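Local atomic coordinates of succinate-semialdehyde dehydrogenase (Synechococcus sp., PDB entry 4ITA), a protein that probably oxidises succinic semialdehyde to succinate as an aldehyde dehydrogenase, with the nicotinamide cofactor NADP bound at a Rossmann-type domain. Residues Q17-L22 with T184-A189. Sequence-based numbering, arbitrary orientation.
Sequences QRFKAL and TLLIGA. With NDP (NADPH dihydro-nicotinamide-adenine-dinucleotide phosphate), chain C.
Phe19 meets Leu186 where the N-terminal segment leaves its short strand and runs past the loop that follows strand 182-185. Its ring carbon CD1 lies 4.0 Å from Leu186 CD1, the two side chains meeting at a slant. With Phe19 CG anti to its own carbonyl carbon (chi1 -60°), the ring is carried past Leu186 toward helix 162-175, leaving CB and the near ring carbon CD1 to touch the Leu186 methyl. Lys20 turns its side chain the other way and adds little beyond its carbonyl oxygen, which passes near Leu186 CB. The CA atoms come nearest at Ala21 and Ile187, and Ala21 CA makes a CH···O contact of 3.3 Å with Leu186 O. Leu186 O also accepts the one hydrogen bond across the pair, from Leu22 N at 3.0 Å, stronger than the CH···O contact; the donor lies nearly in line with the carbonyl (C=O···N 165°). The inverse gamma turn centred on Leu186, closed by a weak bond from Ile187 N to Leu185 O, illustrates how a tight turn can present a carbonyl to a passing chain. Leu22 then reaches over the loop: its CB packs 3.8 Å from Ile187 CG2, and its CD1 touches Leu185 CD2 at 4.1 Å, the two leucines crossing at about a right angle. With an alanine in place of Leu22, a gap would probably open beside Leu185 CD2, and Ile187 CG2 would keep only CB against it. Beyond the turn, Ala189 CB rests 3.6 Å from adenine atom C5A of NADPH, so the loop joins the N-terminal segment to the cofactor pocket. Helix 24-41 packs on Leu22, Leu185 and Ile187 through Ile27 and Lys30, helix 162-175 receives Phe19, and strand 182-185 runs parallel to strand 152-156 in the cofactor-binding sheet.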
ATOM      1  N   GLN A  17      24.352  28.812  -6.815  1.00 16.75           N
ATOM      2  CA  GLN A  17      25.228  27.673  -7.049  1.00 16.95           C
ATOM      3  C   GLN A  17      24.518  26.665  -7.933  1.00 17.79           C
ATOM      4  O   GLN A  17      23.325  26.420  -7.767  1.00 16.16           O
ATOM      5  CB  GLN A  17      25.624  27.017  -5.727  1.00 18.32           C
ATOM      6  CG  GLN A  17      26.679  25.925  -5.873  1.00 20.68           C
ATOM      7  CD  GLN A  17      27.199  25.432  -4.539  1.00 27.95           C
ATOM      8  OE1 GLN A  17      26.880  25.991  -3.488  1.00 32.13           O
ATOM      9  NE2 GLN A  17      28.009  24.378  -4.576  1.00 27.35           N
ATOM     10  N   ARG A  18      25.251  26.091  -8.882  1.00 18.59           N
ATOM     11  CA  ARG A  18      24.706  25.038  -9.725  1.00 16.42           C
ATOM     12  C   ARG A  18      25.390  23.719  -9.437  1.00 15.70           C
ATOM     13  O   ARG A  18      26.538  23.683  -8.981  1.00 18.45           O
ATOM     14  CB  ARG A  18      24.884  25.359 -11.200  1.00 16.55           C
ATOM     15  CG  ARG A  18      24.573  26.779 -11.569  1.00 25.56           C
ATOM     16  CD  ARG A  18      24.797  26.975 -13.053  1.00 30.17           C
ATOM     17  NE  ARG A  18      23.766  26.304 -13.837  1.00 38.22           N
ATOM     18  CZ  ARG A  18      22.711  26.925 -14.352  1.00 42.05           C
ATOM     19  NH1 ARG A  18      22.563  28.230 -14.172  1.00 40.79           N
ATOM     20  NH2 ARG A  18      21.811  26.249 -15.052  1.00 47.12           N
ATOM     21  N   PHE A  19      24.673  22.638  -9.718  1.00 12.81           N
ATOM     22  CA  PHE A  19      25.160  21.294  -9.443  1.00 12.73           C
ATOM     23  C   PHE A  19      25.002  20.413 -10.670  1.00 12.48           C
ATOM     24  O   PHE A  19      24.018  20.516 -11.405  1.00 14.37           O
ATOM     25  CB  PHE A  19      24.406  20.688  -8.250  1.00 12.62           C
ATOM     26  CG  PHE A  19      24.560  21.472  -6.975  1.00 12.66           C
ATOM     27  CD1 PHE A  19      25.446  21.059  -5.991  1.00 15.00           C
ATOM     28  CD2 PHE A  19      23.816  22.623  -6.757  1.00 12.87           C
ATOM     29  CE1 PHE A  19      25.589  21.789  -4.814  1.00 14.42           C
ATOM     30  CE2 PHE A  19      23.963  23.357  -5.590  1.00 14.13           C
ATOM     31  CZ  PHE A  19      24.844  22.938  -4.620  1.00 15.01           C
ATOM     32  N   LYS A  20      25.993  19.557 -10.895  1.00 13.97           N
ATOM     33  CA  LYS A  20      25.946  18.586 -11.972  1.00 14.74           C
ATOM     34  C   LYS A  20      25.038  17.435 -11.550  1.00 12.19           C
ATOM     35  O   LYS A  20      25.166  16.904 -10.448  1.00 15.98           O
ATOM     36  CB  LYS A  20      27.359  18.062 -12.258  1.00 16.95           C
ATOM     37  CG  LYS A  20      27.524  17.309 -13.573  1.00 22.02           C
ATOM     38  CD  LYS A  20      28.994  16.951 -13.822  1.00 24.70           C
ATOM     39  CE  LYS A  20      29.209  16.353 -15.207  1.00 30.37           C
ATOM     40  NZ  LYS A  20      28.477  15.064 -15.384  1.00 28.91           N
ATOM     41  N   ALA A  21      24.110  17.065 -12.419  1.00 10.53           N
ATOM     42  CA  ALA A  21      23.276  15.901 -12.172  1.00  9.63           C
ATOM     43  C   ALA A  21      24.107  14.640 -12.331  1.00  9.31           C
ATOM     44  O   ALA A  21      25.044  14.595 -13.131  1.00 10.89           O
ATOM     45  CB  ALA A  21      22.098  15.879 -13.127  1.00 10.61           C
ATOM     46  N   LEU A  22      23.766  13.609 -11.573  1.00  7.60           N
ATOM     47  CA  LEU A  22      24.405  12.310 -11.748  1.00  7.85           C
ATOM     48  C   LEU A  22      24.076  11.735 -13.113  1.00  7.91           C
ATOM     49  O   LEU A  22      22.989  11.960 -13.648  1.00  8.15           O
ATOM     50  CB  LEU A  22      23.899  11.323 -10.700  1.00  6.86           C
ATOM     51  CG  LEU A  22      24.156  11.646  -9.232  1.00  8.21           C
ATOM     52  CD1 LEU A  22      23.620  10.507  -8.383  1.00  9.01           C
ATOM     53  CD2 LEU A  22      25.642  11.902  -8.959  1.00  9.24           C
ATOM     54  N   THR A 184      21.862  10.831  -0.960  1.00  5.71           N
ATOM     55  CA  THR A 184      21.209  11.856  -1.753  1.00  5.59           C
ATOM     56  C   THR A 184      21.607  11.734  -3.214  1.00  5.96           C
ATOM     57  O   THR A 184      22.794  11.676  -3.544  1.00  7.35           O
ATOM     58  CB  THR A 184      21.589  13.228  -1.217  1.00  6.57           C
ATOM     59  OG1 THR A 184      20.890  13.429   0.015  1.00  7.42           O
ATOM     60  CG2 THR A 184      21.228  14.341  -2.205  1.00  7.21           C
ATOM     61  N   LEU A 185      20.604  11.661  -4.081  1.00  5.50           N
ATOM     62  CA  LEU A 185      20.822  11.618  -5.525  1.00  5.53           C
ATOM     63  C   LEU A 185      20.512  12.975  -6.110  1.00  5.62           C
ATOM     64  O   LEU A 185      19.350  13.399  -6.134  1.00  6.45           O
ATOM     65  CB  LEU A 185      19.933  10.559  -6.186  1.00  7.18           C
ATOM     66  CG  LEU A 185      19.966   9.150  -5.589  1.00  6.94           C
ATOM     67  CD1 LEU A 185      19.044   8.232  -6.376  1.00  8.98           C
ATOM     68  CD2 LEU A 185      21.379   8.586  -5.566  1.00  9.59           C
ATOM     69  N   LEU A 186      21.543  13.667  -6.591  1.00  7.20           N
ATOM     70  CA  LEU A 186      21.336  14.932  -7.291  1.00  7.66           C
ATOM     71  C   LEU A 186      20.914  14.611  -8.714  1.00  6.92           C
ATOM     72  O   LEU A 186      21.741  14.536  -9.621  1.00  8.17           O
ATOM     73  CB  LEU A 186      22.603  15.793  -7.264  1.00 10.89           C
ATOM     74  CG  LEU A 186      23.019  16.296  -5.876  1.00  9.97           C
ATOM     75  CD1 LEU A 186      24.220  17.244  -6.011  1.00 13.91           C
ATOM     76  CD2 LEU A 186      21.870  16.971  -5.142  1.00 12.45           C
ATOM     77  N   ILE A 187      19.619  14.368  -8.890  1.00  7.10           N
ATOM     78  CA  ILE A 187      19.071  13.967 -10.180  1.00  7.30           C
ATOM     79  C   ILE A 187      17.750  14.665 -10.442  1.00  8.01           C
ATOM     80  O   ILE A 187      17.062  15.085  -9.502  1.00  7.94           O
ATOM     81  CB  ILE A 187      18.867  12.430 -10.273  1.00  6.23           C
ATOM     82  CG1 ILE A 187      17.820  11.932  -9.262  1.00  6.52           C
ATOM     83  CG2 ILE A 187      20.202  11.695 -10.127  1.00  7.48           C
ATOM     84  CD1 ILE A 187      17.514  10.436  -9.371  1.00  6.64           C
ATOM     85  N   GLY A 188      17.405  14.786 -11.718  1.00  6.93           N
ATOM     86  CA  GLY A 188      16.162  15.417 -12.118  1.00  7.84           C
ATOM     87  C   GLY A 188      15.017  14.430 -12.180  1.00  7.91           C
ATOM     88  O   GLY A 188      15.200  13.214 -12.043  1.00  7.07           O
ATOM     89  N   ALA A 189      13.820  14.959 -12.417  1.00  7.80           N
ATOM     90  CA  ALA A 189      12.622  14.131 -12.464  1.00  7.65           C
ATOM     91  C   ALA A 189      12.702  13.024 -13.516  1.00  6.95           C
ATOM     92  O   ALA A 189      12.223  11.908 -13.288  1.00  7.92           O
ATOM     93  CB  ALA A 189      11.377  15.002 -12.685  1.00  8.65           C
TER
HETATM   94  PA  NDP C 501       6.276  18.524  -7.529  1.00 11.54           P
HETATM   95  O1A NDP C 501       5.394  17.311  -7.594  1.00 12.90           O
HETATM   96  O2A NDP C 501       6.470  19.376  -8.753  1.00 17.30           O
HETATM   97  O5B NDP C 501       7.729  18.064  -7.040  1.00 10.91           O
HETATM   98  C5B NDP C 501       7.916  17.210  -5.906  1.00  9.11           C
HETATM   99  C4B NDP C 501       9.065  16.233  -6.148  1.00  9.89           C
HETATM  100  O4B NDP C 501       8.705  15.354  -7.217  1.00  8.49           O
HETATM  101  C3B NDP C 501      10.353  16.909  -6.601  1.00  8.70           C
HETATM  102  O3B NDP C 501      11.466  16.134  -6.135  1.00  8.56           O
HETATM  103  C2B NDP C 501      10.271  16.810  -8.112  1.00  9.36           C
HETATM  104  O2B NDP C 501      11.536  16.855  -8.757  1.00  9.57           O
HETATM  105  C1B NDP C 501       9.697  15.427  -8.243  1.00  8.49           C
HETATM  106  N9A NDP C 501       8.992  15.157  -9.506  1.00  9.76           N
HETATM  107  C8A NDP C 501       8.204  15.984 -10.221  1.00 11.47           C
HETATM  108  N7A NDP C 501       7.712  15.337 -11.304  1.00 13.11           N
HETATM  109  C5A NDP C 501       8.173  14.077 -11.267  1.00 10.37           C
HETATM  110  C6A NDP C 501       8.052  12.863 -12.090  1.00 12.47           C
HETATM  111  N6A NDP C 501       7.297  12.879 -13.206  1.00 15.31           N
HETATM  112  N1A NDP C 501       8.713  11.764 -11.680  1.00 13.85           N
HETATM  113  C2A NDP C 501       9.461  11.737 -10.569  1.00 14.43           C
HETATM  114  N3A NDP C 501       9.624  12.804  -9.772  1.00 13.42           N
HETATM  115  C4A NDP C 501       9.012  13.966 -10.077  1.00 10.27           C
HETATM  116  O3  NDP C 501       5.678  19.360  -6.269  1.00 16.81           O
HETATM  117  PN  NDP C 501       5.559  20.946  -5.935  1.00 16.05           P
HETATM  118  O1N NDP C 501       5.158  21.746  -7.154  1.00 19.23           O
HETATM  119  O2N NDP C 501       6.776  21.324  -5.137  1.00 19.31           O
HETATM  120  O5D NDP C 501       4.295  20.940  -4.937  1.00 16.39           O
HETATM  121  C5D NDP C 501       4.381  20.306  -3.667  1.00 14.54           C
HETATM  122  C4D NDP C 501       3.181  19.398  -3.467  1.00 12.99           C
HETATM  123  O4D NDP C 501       3.449  18.468  -2.408  1.00 13.19           O
HETATM  124  C3D NDP C 501       1.930  20.149  -3.057  1.00 12.30           C
HETATM  125  O3D NDP C 501       0.793  19.634  -3.759  1.00 12.33           O
HETATM  126  C2D NDP C 501       1.880  19.866  -1.569  1.00 11.87           C
HETATM  127  O2D NDP C 501       0.554  20.037  -1.069  1.00 12.79           O
HETATM  128  C1D NDP C 501       2.333  18.421  -1.515  1.00 10.56           C
HETATM  129  N1N NDP C 501       2.745  18.073  -0.148  1.00 12.20           N
HETATM  130  C2N NDP C 501       2.314  16.935   0.421  1.00 12.43           C
HETATM  131  C3N NDP C 501       2.294  16.815   1.810  1.00 13.68           C
HETATM  132  C7N NDP C 501       1.850  15.549   2.481  1.00 12.43           C
HETATM  133  O7N NDP C 501       2.534  15.108   3.403  1.00 12.47           O
HETATM  134  N7N NDP C 501       0.738  14.941   2.077  1.00 12.10           N
HETATM  135  C4N NDP C 501       2.710  17.967   2.694  1.00 14.91           C
HETATM  136  C5N NDP C 501       3.577  18.870   1.948  1.00 15.91           C
HETATM  137  C6N NDP C 501       3.559  18.887   0.557  1.00 14.56           C
HETATM  138  P2B NDP C 501      12.072  18.190  -9.472  1.00  8.47           P
HETATM  139  O1X NDP C 501      13.401  17.745 -10.009  1.00  9.39           O
HETATM  140  O2X NDP C 501      11.079  18.529 -10.559  1.00 10.84           O
HETATM  141  O3X NDP C 501      12.198  19.262  -8.432  1.00  9.39           O